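Local coordinates for CELL division protein FTSZ (Haloferax volcanii, PDB 4B46) that controls cell shape as a GTP-binding, tubulin-like cytoskeletal protein needed for the rod-shaped cells that swim efficiently, at residues A[143-146]-A[147-150]; A[353-356]-A[357-360]. One frame throughout, in Å; residues are numbered along the deposited sequence.

Overall arrangement
Following the chain from its N terminus, the first contact met is interaction 1, the opening turns of helix 144-160, which links parallel strands 131-137 and 163-168 of the GTPase domain. Interaction 2 comes much later, at the start of helix 353-366, after strand 339-347. Each is local to its own helix and closes no long loop; the two follow in series, neither nested nor crossed. Their centres lie about 12 Å apart, because the late helix packs against the early one: Thr147 CG2 is 3.9 Å from Glu357 OE2, and Leu148 meets Val361 and Ala365. The C-terminal part of the chain is thus fastened to the nucleotide-binding domain.

Interaction 1. Residues A[143-146]-A[147-150]; sequences GGIY and TLNA
Ile145 and Asn149 meet one helical turn apart, their side chains set at a slant, with Ile145 CG1 4.2 Å from Asn149 ND2. Ile145 CG1 stands opposite the backbone N (chi1 -171°), and the end of this branch, CD1, comes within 4.4 Å of Leu148 CD2, a loose apolar contact. The other branch of Ile145, CG2, sits 3.4 Å above the Tyr146 ring, over its centre, while Gly143 CA lies in plane at the ring's edge. Asn149 CG lies anti to its own carbonyl carbon (chi1 -76°), which sets it against the preceding turn, 3.3 Å from Ile145 O, and ND2 is hydrogen-bonded to the carbonyls of Ala70 and Gly108, which fix the amide. The first backbone bond, Thr147 N to Gly143 O, is weak at 3.3 Å; the next two, Leu148 N to Gly144 O and Asn149 N to Ile145 O, are both 2.9 Å. At the start, a water accepts from Gly143 N and also bonds Thr147 OG1, joining the N-cap residue to the first turn. This is the N-terminal end of the helix in a beta-alpha-beta unit of the tubulin/FtsZ GTPase fold, with the nearest side-chain atom of Tyr146 about 4 Å from the bound GDP.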
ATOM      1  N   GLY A 143      11.643  16.415  -8.728  1.00 18.70           N
ATOM      2  CA  GLY A 143      11.348  17.708  -9.325  1.00 19.83           C
ATOM      3  C   GLY A 143      10.041  18.259  -8.791  1.00 21.00           C
ATOM      4  O   GLY A 143       9.171  17.505  -8.368  1.00 17.51           O
ATOM      5  N   GLY A 144       9.907  19.579  -8.790  1.00 21.43           N
ATOM      6  CA  GLY A 144       8.721  20.215  -8.245  1.00 21.10           C
ATOM      7  C   GLY A 144       7.398  19.782  -8.856  1.00 21.30           C
ATOM      8  O   GLY A 144       6.386  19.711  -8.158  1.00 19.42           O
ATOM      9  N   ILE A 145       7.378  19.484 -10.150  1.00 21.07           N
ATOM     10  CA  ILE A 145       6.114  19.064 -10.761  1.00 20.24           C
ATOM     11  C   ILE A 145       5.617  17.737 -10.172  1.00 18.32           C
ATOM     12  O   ILE A 145       4.420  17.529 -10.013  1.00 17.37           O
ATOM     13  CB  ILE A 145       6.184  18.986 -12.301  1.00 27.00           C
ATOM     14  CG1 ILE A 145       4.779  18.769 -12.877  1.00 33.15           C
ATOM     15  CG2 ILE A 145       7.115  17.887 -12.750  1.00 24.71           C
ATOM     16  CD1 ILE A 145       3.856  19.971 -12.690  1.00 35.49           C
ATOM     17  N   TYR A 146       6.534  16.843  -9.825  1.00 19.42           N
ATOM     18  CA  TYR A 146       6.135  15.561  -9.255  1.00 18.06           C
ATOM     19  C   TYR A 146       5.610  15.725  -7.842  1.00 17.79           C
ATOM     20  O   TYR A 146       4.648  15.072  -7.461  1.00 14.28           O
ATOM     21  CB  TYR A 146       7.277  14.547  -9.365  1.00 17.61           C
ATOM     22  CG  TYR A 146       7.824  14.573 -10.776  1.00 17.51           C
ATOM     23  CD1 TYR A 146       7.135  13.954 -11.827  1.00 18.74           C
ATOM     24  CD2 TYR A 146       8.978  15.280 -11.074  1.00 18.46           C
ATOM     25  CE1 TYR A 146       7.619  14.016 -13.145  1.00 18.59           C
ATOM     26  CE2 TYR A 146       9.464  15.350 -12.376  1.00 18.97           C
ATOM     27  CZ  TYR A 146       8.787  14.717 -13.400  1.00 24.33           C
ATOM     28  OH  TYR A 146       9.297  14.805 -14.675  1.00 28.43           O
ATOM     29  N   THR A 147       6.219  16.629  -7.082  1.00 18.10           N
ATOM     30  CA  THR A 147       5.731  16.946  -5.746  1.00 17.31           C
ATOM     31  C   THR A 147       4.323  17.553  -5.811  1.00 19.26           C
ATOM     32  O   THR A 147       3.440  17.181  -5.033  1.00 17.17           O
ATOM     33  CB  THR A 147       6.684  17.926  -5.043  1.00 19.38           C
ATOM     34  OG1 THR A 147       8.008  17.388  -5.086  1.00 22.40           O
ATOM     35  CG2 THR A 147       6.273  18.137  -3.599  1.00 21.02           C
ATOM     36  N   LEU A 148       4.129  18.488  -6.741  1.00 16.29           N
ATOM     37  CA  LEU A 148       2.822  19.115  -6.952  1.00 21.19           C
ATOM     38  C   LEU A 148       1.757  18.102  -7.373  1.00 18.53           C
ATOM     39  O   LEU A 148       0.644  18.117  -6.843  1.00 17.72           O
ATOM     40  CB  LEU A 148       2.914  20.243  -7.985  1.00 17.38           C
ATOM     41  CG  LEU A 148       1.631  21.012  -8.335  1.00 24.00           C
ATOM     42  CD1 LEU A 148       0.957  21.597  -7.102  1.00 19.40           C
ATOM     43  CD2 LEU A 148       1.916  22.123  -9.362  1.00 27.23           C
ATOM     44  N   ASN A 149       2.083  17.238  -8.331  1.00 15.12           N
ATOM     45  CA  ASN A 149       1.146  16.183  -8.720  1.00 14.54           C
ATOM     46  C   ASN A 149       0.740  15.335  -7.531  1.00 18.73           C
ATOM     47  O   ASN A 149      -0.429  14.991  -7.383  1.00 15.58           O
ATOM     48  CB  ASN A 149       1.728  15.277  -9.798  1.00 14.32           C
ATOM     49  CG  ASN A 149       1.732  15.931 -11.168  1.00 25.09           C
ATOM     50  OD1 ASN A 149       1.070  16.940 -11.385  1.00 20.97           O
ATOM     51  ND2 ASN A 149       2.476  15.352 -12.095  1.00 15.13           N
ATOM     52  N   ALA A 150       1.707  15.012  -6.672  1.00 18.81           N
ATOM     53  CA  ALA A 150       1.440  14.126  -5.548  1.00 16.68           C
ATOM     54  C   ALA A 150       0.522  14.803  -4.548  1.00 19.73           C
ATOM     55  O   ALA A 150      -0.408  14.184  -4.016  1.00 21.06           O
ATOM     56  CB  ALA A 150       2.737  13.704  -4.878  1.00 14.33           C
TER
HETATM   57  O   HOH W   1      10.236  15.702  -6.295  1.00 23.56           O

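Interaction 2. Residues A[353-356]-A[357-360]; sequences PRIK and ELQQ
Arg354 and Glu357 form a salt bridge three residues apart on the helix, with NH1 of Arg354 3.0 Å from OE1 of Glu357. The two side chains run alongside each other in the same direction, and their flat ends are nearly coplanar, 19° apart. The carboxylate oxygen comes in at the guanidinium edge and is met on its syn side; the N-H points fairly straight at it, at 155°. Arg354 leaves the backbone with CG opposite N (chi1 172°); the bend at chi2 brings CD to 3.4 Å from Glu357 OE1, and the one at chi3 turns the guanidinium to it. Leu358 CD2 approaches NH1 obliquely. Farther along, Ile355 CG2 rests 3.8 Å from Gln359 NE2. Backbone bonds such as Glu357 N to Pro353 O, 2.8 Å, hold these residues at helical spacing. Outside the two segments, Asp168 grips Arg354 NE directly in a second salt bridge, and Leu137, Pro138 and Leu285 pack against the arginine. Ile355 packs on Phe154 and Leu358 on Ala151, both of helix 144-160. Arg354 bridges two acids, Glu357 on its own helix and Asp168 at the end of strand 163-168, which would probably favour the ionised carboxylates and ties helix 353-366 to the GTPase domain.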
ATOM      1  N   PRO A 353       4.237  15.629   9.132  1.00 21.75           N
ATOM      2  CA  PRO A 353       4.943  16.704   8.419  1.00 23.04           C
ATOM      3  C   PRO A 353       4.839  16.568   6.899  1.00 19.52           C
ATOM      4  O   PRO A 353       4.527  17.542   6.216  1.00 20.13           O
ATOM      5  CB  PRO A 353       6.397  16.540   8.887  1.00 20.57           C
ATOM      6  CG  PRO A 353       6.257  15.982  10.273  1.00 25.69           C
ATOM      7  CD  PRO A 353       5.056  15.054  10.217  1.00 25.01           C
ATOM      8  N   ARG A 354       5.069  15.368   6.388  1.00 18.10           N
ATOM      9  CA  ARG A 354       5.025  15.140   4.957  1.00 23.71           C
ATOM     10  C   ARG A 354       3.643  15.465   4.373  1.00 26.93           C
ATOM     11  O   ARG A 354       3.540  16.050   3.298  1.00 19.93           O
ATOM     12  CB  ARG A 354       5.411  13.696   4.655  1.00 23.44           C
ATOM     13  CG  ARG A 354       5.225  13.284   3.218  1.00 26.32           C
ATOM     14  CD  ARG A 354       6.127  14.083   2.271  1.00 26.35           C
ATOM     15  NE  ARG A 354       6.662  13.217   1.226  1.00 22.02           N
ATOM     16  CZ  ARG A 354       7.047  13.628   0.022  1.00 21.93           C
ATOM     17  NH1 ARG A 354       6.941  14.908  -0.314  1.00 19.07           N
ATOM     18  NH2 ARG A 354       7.523  12.753  -0.857  1.00 19.50           N
ATOM     19  N   ILE A 355       2.586  15.093   5.092  1.00 16.75           N
ATOM     20  CA  ILE A 355       1.229  15.398   4.655  1.00 14.99           C
ATOM     21  C   ILE A 355       0.940  16.891   4.744  1.00 20.27           C
ATOM     22  O   ILE A 355       0.346  17.473   3.833  1.00 18.60           O
ATOM     23  CB  ILE A 355       0.184  14.579   5.447  1.00 18.64           C
ATOM     24  CG1 ILE A 355       0.430  13.084   5.237  1.00 19.45           C
ATOM     25  CG2 ILE A 355      -1.241  14.963   5.033  1.00 22.29           C
ATOM     26  CD1 ILE A 355       0.629  12.714   3.767  1.00 19.88           C
ATOM     27  N   LYS A 356       1.390  17.523   5.826  1.00 16.62           N
ATOM     28  CA  LYS A 356       1.243  18.969   5.964  1.00 18.80           C
ATOM     29  C   LYS A 356       1.984  19.735   4.857  1.00 22.70           C
ATOM     30  O   LYS A 356       1.518  20.786   4.415  1.00 22.33           O
ATOM     31  CB  LYS A 356       1.718  19.447   7.347  1.00 24.32           C
ATOM     32  CG  LYS A 356       0.776  19.064   8.490  1.00 24.41           C
ATOM     33  CD  LYS A 356       1.078  19.851   9.759  1.00 37.69           C
ATOM     34  CE  LYS A 356       2.395  19.417  10.394  1.00 49.01           C
ATOM     35  NZ  LYS A 356       2.716  20.185  11.638  1.00 48.05           N
ATOM     36  N   GLU A 357       3.126  19.213   4.417  1.00 18.83           N
ATOM     37  CA  GLU A 357       3.851  19.811   3.297  1.00 23.91           C
ATOM     38  C   GLU A 357       3.016  19.784   2.013  1.00 19.41           C
ATOM     39  O   GLU A 357       2.880  20.796   1.328  1.00 23.06           O
ATOM     40  CB  GLU A 357       5.159  19.076   3.017  1.00 20.55           C
ATOM     41  CG  GLU A 357       5.859  19.616   1.751  1.00 23.75           C
ATOM     42  CD  GLU A 357       6.627  18.558   0.990  1.00 22.71           C
ATOM     43  OE1 GLU A 357       6.520  17.371   1.354  1.00 20.07           O
ATOM     44  OE2 GLU A 357       7.365  18.919   0.038  1.00 29.93           O
ATOM     45  N   LEU A 358       2.491  18.606   1.689  1.00 20.74           N
ATOM     46  CA  LEU A 358       1.706  18.414   0.483  1.00 21.82           C
ATOM     47  C   LEU A 358       0.466  19.302   0.482  1.00 30.21           C
ATOM     48  O   LEU A 358       0.156  19.941  -0.526  1.00 27.83           O
ATOM     49  CB  LEU A 358       1.315  16.946   0.322  1.00 16.62           C
ATOM     50  CG  LEU A 358       2.468  15.984   0.047  1.00 23.16           C
ATOM     51  CD1 LEU A 358       1.923  14.568  -0.118  1.00 22.62           C
ATOM     52  CD2 LEU A 358       3.246  16.407  -1.186  1.00 26.28           C
ATOM     53  N   GLN A 359      -0.235  19.355   1.612  1.00 22.05           N
ATOM     54  CA  GLN A 359      -1.378  20.253   1.739  1.00 27.52           C
ATOM     55  C   GLN A 359      -0.987  21.705   1.441  1.00 32.96           C
ATOM     56  O   GLN A 359      -1.695  22.408   0.717  1.00 30.24           O
ATOM     57  CB  GLN A 359      -2.034  20.116   3.121  1.00 29.21           C
ATOM     58  CG  GLN A 359      -2.632  18.730   3.354  1.00 34.72           C
ATOM     59  CD  GLN A 359      -3.140  18.505   4.775  1.00 38.92           C
ATOM     60  OE1 GLN A 359      -2.728  19.181   5.723  1.00 34.44           O
ATOM     61  NE2 GLN A 359      -4.039  17.540   4.925  1.00 33.48           N
ATOM     62  N   GLN A 360       0.147  22.142   1.984  1.00 29.06           N
ATOM     63  CA  GLN A 360       0.637  23.492   1.740  1.00 29.13           C
ATOM     64  C   GLN A 360       0.984  23.699   0.258  1.00 31.67           C
ATOM     65  O   GLN A 360       0.660  24.734  -0.327  1.00 31.55           O
ATOM     66  CB  GLN A 360       1.857  23.789   2.613  1.00 30.50           C
ATOM     67  CG  GLN A 360       2.301  25.236   2.587  1.00 40.31           C
ATOM     68  CD  GLN A 360       1.341  26.144   3.321  1.00 47.68           C
ATOM     69  OE1 GLN A 360       0.942  25.855   4.447  1.00 47.27           O
ATOM     70  NE2 GLN A 360       0.949  27.239   2.680  1.00 50.70           N
TER